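Local coordinates for pullulanase (Klebsiella oxytoca, PDB 2YOC), which hydrolyses alpha-1,6-glucosidic linkages in pullulan and related branched dextrins, as a secreted glycoside hydrolase, at residues N743-N755 / Y832-M846. Residues are numbered along the deposited sequence; the frame is centred on the assembly and turned at random.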
loop_
_atom_site.group_PDB
_atom_site.type_symbol
_atom_site.label_atom_id
_atom_site.label_comp_id
_atom_site.label_asym_id
_atom_site.label_seq_id
_atom_site.Cartn_x
_atom_site.Cartn_y
_atom_site.Cartn_z
ATOM N N ASN B 743 19.757 -6.033 15.765
ATOM C CA ASN B 743 19.196 -6.428 14.472
ATOM C C ASN B 743 19.343 -7.935 14.240
ATOM O O ASN B 743 20.182 -8.372 13.444
ATOM C CB ASN B 743 19.822 -5.614 13.330
ATOM C CG ASN B 743 19.758 -4.121 13.513
ATOM O OD1 ASN B 743 18.732 -3.550 13.905
ATOM N ND2 ASN B 743 20.858 -3.447 13.221
ATOM N N GLN B 744 18.511 -8.725 14.950
ATOM C CA GLN B 744 18.504 -10.183 14.865
ATOM C C GLN B 744 17.975 -10.647 13.505
ATOM O O GLN B 744 17.392 -9.852 12.770
ATOM C CB GLN B 744 17.635 -10.768 15.986
ATOM C CG GLN B 744 18.189 -10.628 17.394
ATOM C CD GLN B 744 17.343 -11.428 18.348
ATOM O OE1 GLN B 744 16.267 -11.000 18.768
ATOM N NE2 GLN B 744 17.763 -12.647 18.639
ATOM N N GLY B 745 18.181 -11.914 13.176
ATOM C CA GLY B 745 17.669 -12.482 11.934
ATOM C C GLY B 745 16.877 -13.755 12.155
ATOM O O GLY B 745 16.772 -14.241 13.289
ATOM N N ILE B 746 16.291 -14.301 11.076
ATOM C CA ILE B 746 15.584 -15.585 11.152
ATOM C C ILE B 746 16.769 -16.538 11.148
ATOM O O ILE B 746 17.372 -16.758 10.110
ATOM C CB ILE B 746 14.667 -15.807 9.915
ATOM C CG1 ILE B 746 13.734 -14.633 9.674
ATOM C CG2 ILE B 746 13.897 -17.124 10.024
ATOM C CD1 ILE B 746 13.342 -14.509 8.290
ATOM N N GLY B 747 17.207 -16.962 12.306
ATOM C CA GLY B 747 18.419 -17.771 12.392
ATOM C C GLY B 747 19.276 -17.313 13.546
ATOM O O GLY B 747 20.283 -17.941 13.868
ATOM N N SER B 748 18.868 -16.198 14.159
ATOM C CA SER B 748 19.427 -15.567 15.345
ATOM C C SER B 748 18.255 -15.551 16.347
ATOM O O SER B 748 18.423 -15.288 17.538
ATOM C CB SER B 748 19.859 -14.135 15.024
ATOM O OG SER B 748 20.750 -14.034 13.920
ATOM N N GLY B 749 17.076 -15.856 15.828
ATOM C CA GLY B 749 15.846 -15.913 16.591
ATOM C C GLY B 749 15.110 -14.593 16.674
ATOM O O GLY B 749 14.503 -14.299 17.711
ATOM N N ALA B 750 15.140 -13.784 15.588
ATOM C CA ALA B 750 14.417 -12.520 15.563
ATOM C C ALA B 750 12.947 -12.832 15.786
ATOM O O ALA B 750 12.368 -13.624 15.027
ATOM C CB ALA B 750 14.605 -11.836 14.225
ATOM N N GLY B 751 12.399 -12.295 16.875
ATOM C CA GLY B 751 11.005 -12.482 17.267
ATOM C C GLY B 751 10.781 -13.655 18.207
ATOM O O GLY B 751 10.310 -13.470 19.336
ATOM N N VAL B 752 11.128 -14.872 17.736
ATOM C CA VAL B 752 10.969 -16.147 18.449
ATOM C C VAL B 752 11.752 -16.287 19.758
ATOM O O VAL B 752 11.220 -16.822 20.738
ATOM C CB VAL B 752 11.172 -17.374 17.536
ATOM C CG1 VAL B 752 10.124 -17.422 16.437
ATOM C CG2 VAL B 752 12.582 -17.426 16.959
ATOM N N LEU B 753 13.030 -15.877 19.750
ATOM C CA LEU B 753 13.916 -15.969 20.910
ATOM C C LEU B 753 14.777 -14.705 20.907
ATOM O O LEU B 753 15.899 -14.694 20.379
ATOM C CB LEU B 753 14.723 -17.294 20.869
ATOM C CG LEU B 753 15.799 -17.545 21.925
ATOM C CD1 LEU B 753 15.242 -17.503 23.333
ATOM C CD2 LEU B 753 16.499 -18.855 21.669
ATOM N N PRO B 754 14.206 -13.591 21.411
ATOM C CA PRO B 754 14.938 -12.320 21.365
ATOM C C PRO B 754 16.052 -12.222 22.376
ATOM O O PRO B 754 16.005 -12.863 23.423
ATOM C CB PRO B 754 13.856 -11.253 21.599
ATOM C CG PRO B 754 12.548 -12.000 21.696
ATOM C CD PRO B 754 12.885 -13.413 22.035
ATOM N N ASN B 755 17.068 -11.434 22.036
ATOM C CA ASN B 755 18.199 -11.159 22.906
ATOM C C ASN B 755 17.892 -9.890 23.720
ATOM O O ASN B 755 17.023 -9.103 23.327
ATOM C CB ASN B 755 19.493 -11.043 22.093
ATOM C CG ASN B 755 19.555 -9.956 21.034
ATOM O OD1 ASN B 755 19.034 -8.844 21.182
ATOM N ND2 ASN B 755 20.313 -10.218 19.982
ATOM N N TYR B 832 27.026 -12.493 17.801
ATOM C CA TYR B 832 26.552 -11.126 18.055
ATOM C C TYR B 832 25.032 -11.064 18.320
ATOM O O TYR B 832 24.580 -10.245 19.121
ATOM C CB TYR B 832 26.782 -10.253 16.808
ATOM C CG TYR B 832 28.110 -9.545 16.664
ATOM C CD1 TYR B 832 28.666 -8.836 17.726
ATOM C CD2 TYR B 832 28.725 -9.434 15.421
ATOM C CE1 TYR B 832 29.859 -8.127 17.578
ATOM C CE2 TYR B 832 29.903 -8.707 15.256
ATOM C CZ TYR B 832 30.467 -8.051 16.335
ATOM O OH TYR B 832 31.636 -7.348 16.158
ATOM N N LYS B 833 24.242 -11.878 17.573
ATOM C CA LYS B 833 22.771 -11.814 17.571
ATOM C C LYS B 833 21.929 -12.796 18.431
ATOM O O LYS B 833 20.766 -12.483 18.718
ATOM C CB LYS B 833 22.245 -11.757 16.123
ATOM C CG LYS B 833 22.497 -10.441 15.414
ATOM C CD LYS B 833 22.535 -10.602 13.894
ATOM C CE LYS B 833 23.491 -9.636 13.234
ATOM N NZ LYS B 833 23.003 -8.226 13.243
ATOM N N ALA B 834 22.482 -13.971 18.800
ATOM C CA ALA B 834 21.750 -14.988 19.569
ATOM C C ALA B 834 21.496 -14.607 21.023
ATOM O O ALA B 834 22.341 -13.954 21.647
ATOM C CB ALA B 834 22.464 -16.330 19.495
ATOM N N SER B 835 20.329 -15.028 21.565
ATOM C CA SER B 835 19.950 -14.774 22.963
ATOM C C SER B 835 20.900 -15.526 23.883
ATOM O O SER B 835 21.372 -16.605 23.516
ATOM C CB SER B 835 18.509 -15.211 23.231
ATOM O OG SER B 835 18.118 -14.986 24.577
ATOM N N GLN B 836 21.174 -14.950 25.075
ATOM C CA GLN B 836 22.039 -15.537 26.107
ATOM C C GLN B 836 21.615 -16.992 26.392
ATOM O O GLN B 836 22.454 -17.826 26.739
ATOM C CB GLN B 836 21.998 -14.682 27.399
ATOM C CG GLN B 836 23.173 -14.928 28.361
ATOM C CD GLN B 836 23.352 -13.843 29.395
ATOM O OE1 GLN B 836 23.179 -14.082 30.591
ATOM N NE2 GLN B 836 23.795 -12.655 28.981
ATOM N N GLU B 837 20.310 -17.282 26.168
ATOM C CA GLU B 837 19.621 -18.560 26.346
ATOM C C GLU B 837 20.026 -19.612 25.317
ATOM O O GLU B 837 19.909 -20.809 25.588
ATOM C CB GLU B 837 18.090 -18.350 26.311
ATOM C CG GLU B 837 17.524 -17.700 27.566
ATOM C CD GLU B 837 16.011 -17.704 27.722
ATOM O OE1 GLU B 837 15.300 -17.501 26.708
ATOM O OE2 GLU B 837 15.538 -17.859 28.873
ATOM N N ALA B 838 20.475 -19.178 24.137
ATOM C CA ALA B 838 20.870 -20.120 23.106
ATOM C C ALA B 838 22.249 -20.751 23.368
ATOM O O ALA B 838 23.288 -20.108 23.195
ATOM C CB ALA B 838 20.804 -19.461 21.741
ATOM N N ASP B 839 22.232 -22.012 23.832
ATOM C CA ASP B 839 23.421 -22.817 24.138
ATOM C C ASP B 839 24.126 -23.253 22.863
ATOM O O ASP B 839 23.506 -23.251 21.795
ATOM C CB ASP B 839 23.035 -24.049 24.967
ATOM C CG ASP B 839 21.805 -24.782 24.458
ATOM O OD1 ASP B 839 20.670 -24.257 24.655
ATOM O OD2 ASP B 839 21.968 -25.883 23.873
ATOM N N LEU B 840 25.422 -23.637 22.975
ATOM C CA LEU B 840 26.281 -24.042 21.855
ATOM C C LEU B 840 25.561 -24.935 20.849
ATOM O O LEU B 840 25.622 -24.656 19.646
ATOM C CB LEU B 840 27.590 -24.683 22.363
ATOM C CG LEU B 840 28.699 -25.025 21.334
ATOM C CD1 LEU B 840 29.160 -23.805 20.551
ATOM C CD2 LEU B 840 29.898 -25.606 22.022
ATOM N N ALA B 841 24.819 -25.944 21.354
ATOM C CA ALA B 841 24.025 -26.907 20.574
ATOM C C ALA B 841 22.962 -26.255 19.671
ATOM O O ALA B 841 22.823 -26.654 18.503
ATOM C CB ALA B 841 23.364 -27.913 21.503
ATOM N N THR B 842 22.214 -25.263 20.212
ATOM C CA THR B 842 21.176 -24.566 19.437
ATOM C C THR B 842 21.793 -23.595 18.424
ATOM O O THR B 842 21.251 -23.423 17.334
ATOM C CB THR B 842 20.121 -23.903 20.330
ATOM O OG1 THR B 842 20.645 -22.685 20.819
ATOM C CG2 THR B 842 19.650 -24.801 21.477
ATOM N N ARG B 843 22.934 -22.979 18.779
ATOM C CA ARG B 843 23.641 -22.064 17.889
ATOM C C ARG B 843 24.217 -22.835 16.689
ATOM O O ARG B 843 24.212 -22.296 15.581
ATOM C CB ARG B 843 24.718 -21.262 18.642
ATOM C CG ARG B 843 24.170 -20.417 19.796
ATOM C CD ARG B 843 25.168 -19.387 20.300
ATOM N NE ARG B 843 24.557 -18.521 21.306
ATOM C CZ ARG B 843 25.037 -17.346 21.698
ATOM N NH1 ARG B 843 26.168 -16.878 21.188
ATOM N NH2 ARG B 843 24.389 -16.629 22.602
ATOM N N VAL B 844 24.663 -24.111 16.891
ATOM C CA VAL B 844 25.164 -24.960 15.798
ATOM C C VAL B 844 24.016 -25.197 14.825
ATOM O O VAL B 844 24.171 -24.974 13.629
ATOM C CB VAL B 844 25.832 -26.278 16.262
ATOM C CG1 VAL B 844 26.054 -27.238 15.092
ATOM C CG2 VAL B 844 27.151 -25.993 16.963
ATOM N N ARG B 845 22.851 -25.565 15.353
ATOM C CA ARG B 845 21.640 -25.732 14.556
ATOM C C ARG B 845 21.212 -24.369 13.930
ATOM O O ARG B 845 20.829 -24.357 12.770
ATOM C CB ARG B 845 20.519 -26.399 15.378
ATOM C CG ARG B 845 20.697 -27.910 15.517
ATOM C CD ARG B 845 19.508 -28.563 16.205
ATOM N NE ARG B 845 19.539 -30.024 16.109
ATOM C CZ ARG B 845 18.807 -30.743 15.259
ATOM N NH1 ARG B 845 17.966 -30.144 14.425
ATOM N NH2 ARG B 845 18.910 -32.067 15.239
HETATM N N MSE B 846 21.386 -23.231 14.648
HETATM C CA MSE B 846 21.097 -21.891 14.114
HETATM C C MSE B 846 21.893 -21.630 12.819
HETATM O O MSE B 846 21.332 -21.108 11.853
HETATM C CB MSE B 846 21.400 -20.798 15.141
HETATM C CG MSE B 846 20.244 -20.470 16.049
HETATM SE SE MSE B 846 20.866 -19.272 17.451
HETATM C CE MSE B 846 19.193 -18.493 18.040
#
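The carbonyl of Asn-743, just past the end of helix 739-742, receives the ammonium of Lys-833: NZ lies 2.8 Å from Asn-743 O, above the carbonyl plane. Lysine suits this place because its long chain, bent at chi3 and chi4, lays its methylenes beside that carbonyl while NZ also bonds Leu-740 O. The side amide of Asn-743 turns instead to Asp-735. Gln-744, extended beyond CG, brings its end toward 832-846; its amide has N-H groups to give, and NE2 makes a nearly straight bond (176°) to Leu-753 O, 3.3 Å away, and a weak one across to Lys-833 O. Gly-747, with phi at 137°, takes a bend that a side chain would jam, and its O sits 3.3 Å from CB of Met-846, a selenomethionine here. Ser-748, small enough for close approach, sets CB and OG against Lys-833 CB, while Met-846 CE reaches its carbonyl. Leu-753, being branched, meets both Ser-835 CB and, through CD2 at 4.3 Å, Ala-838 CB. Ser-835 OG bonds weakly to Pro-754 O. Asn-755 has a chi1 of 60° that turns its amide to Lys-833 O, 2.6 Å from ND2 and approached from above the carbonyl plane; ND2 also serves Arg-741 O. Helices 826-833 and 840-855 fall between the seventh and eighth strands of the parallel barrel in sequence, the loop between the sixth and seventh. The chemistry implies a mainly polar join: side-chain donors engage backbone carbonyls of an irregular loop and a helix end, Met-846 lies along loop carbonyls, and Leu-753 with Ala-838 adds apolar contact.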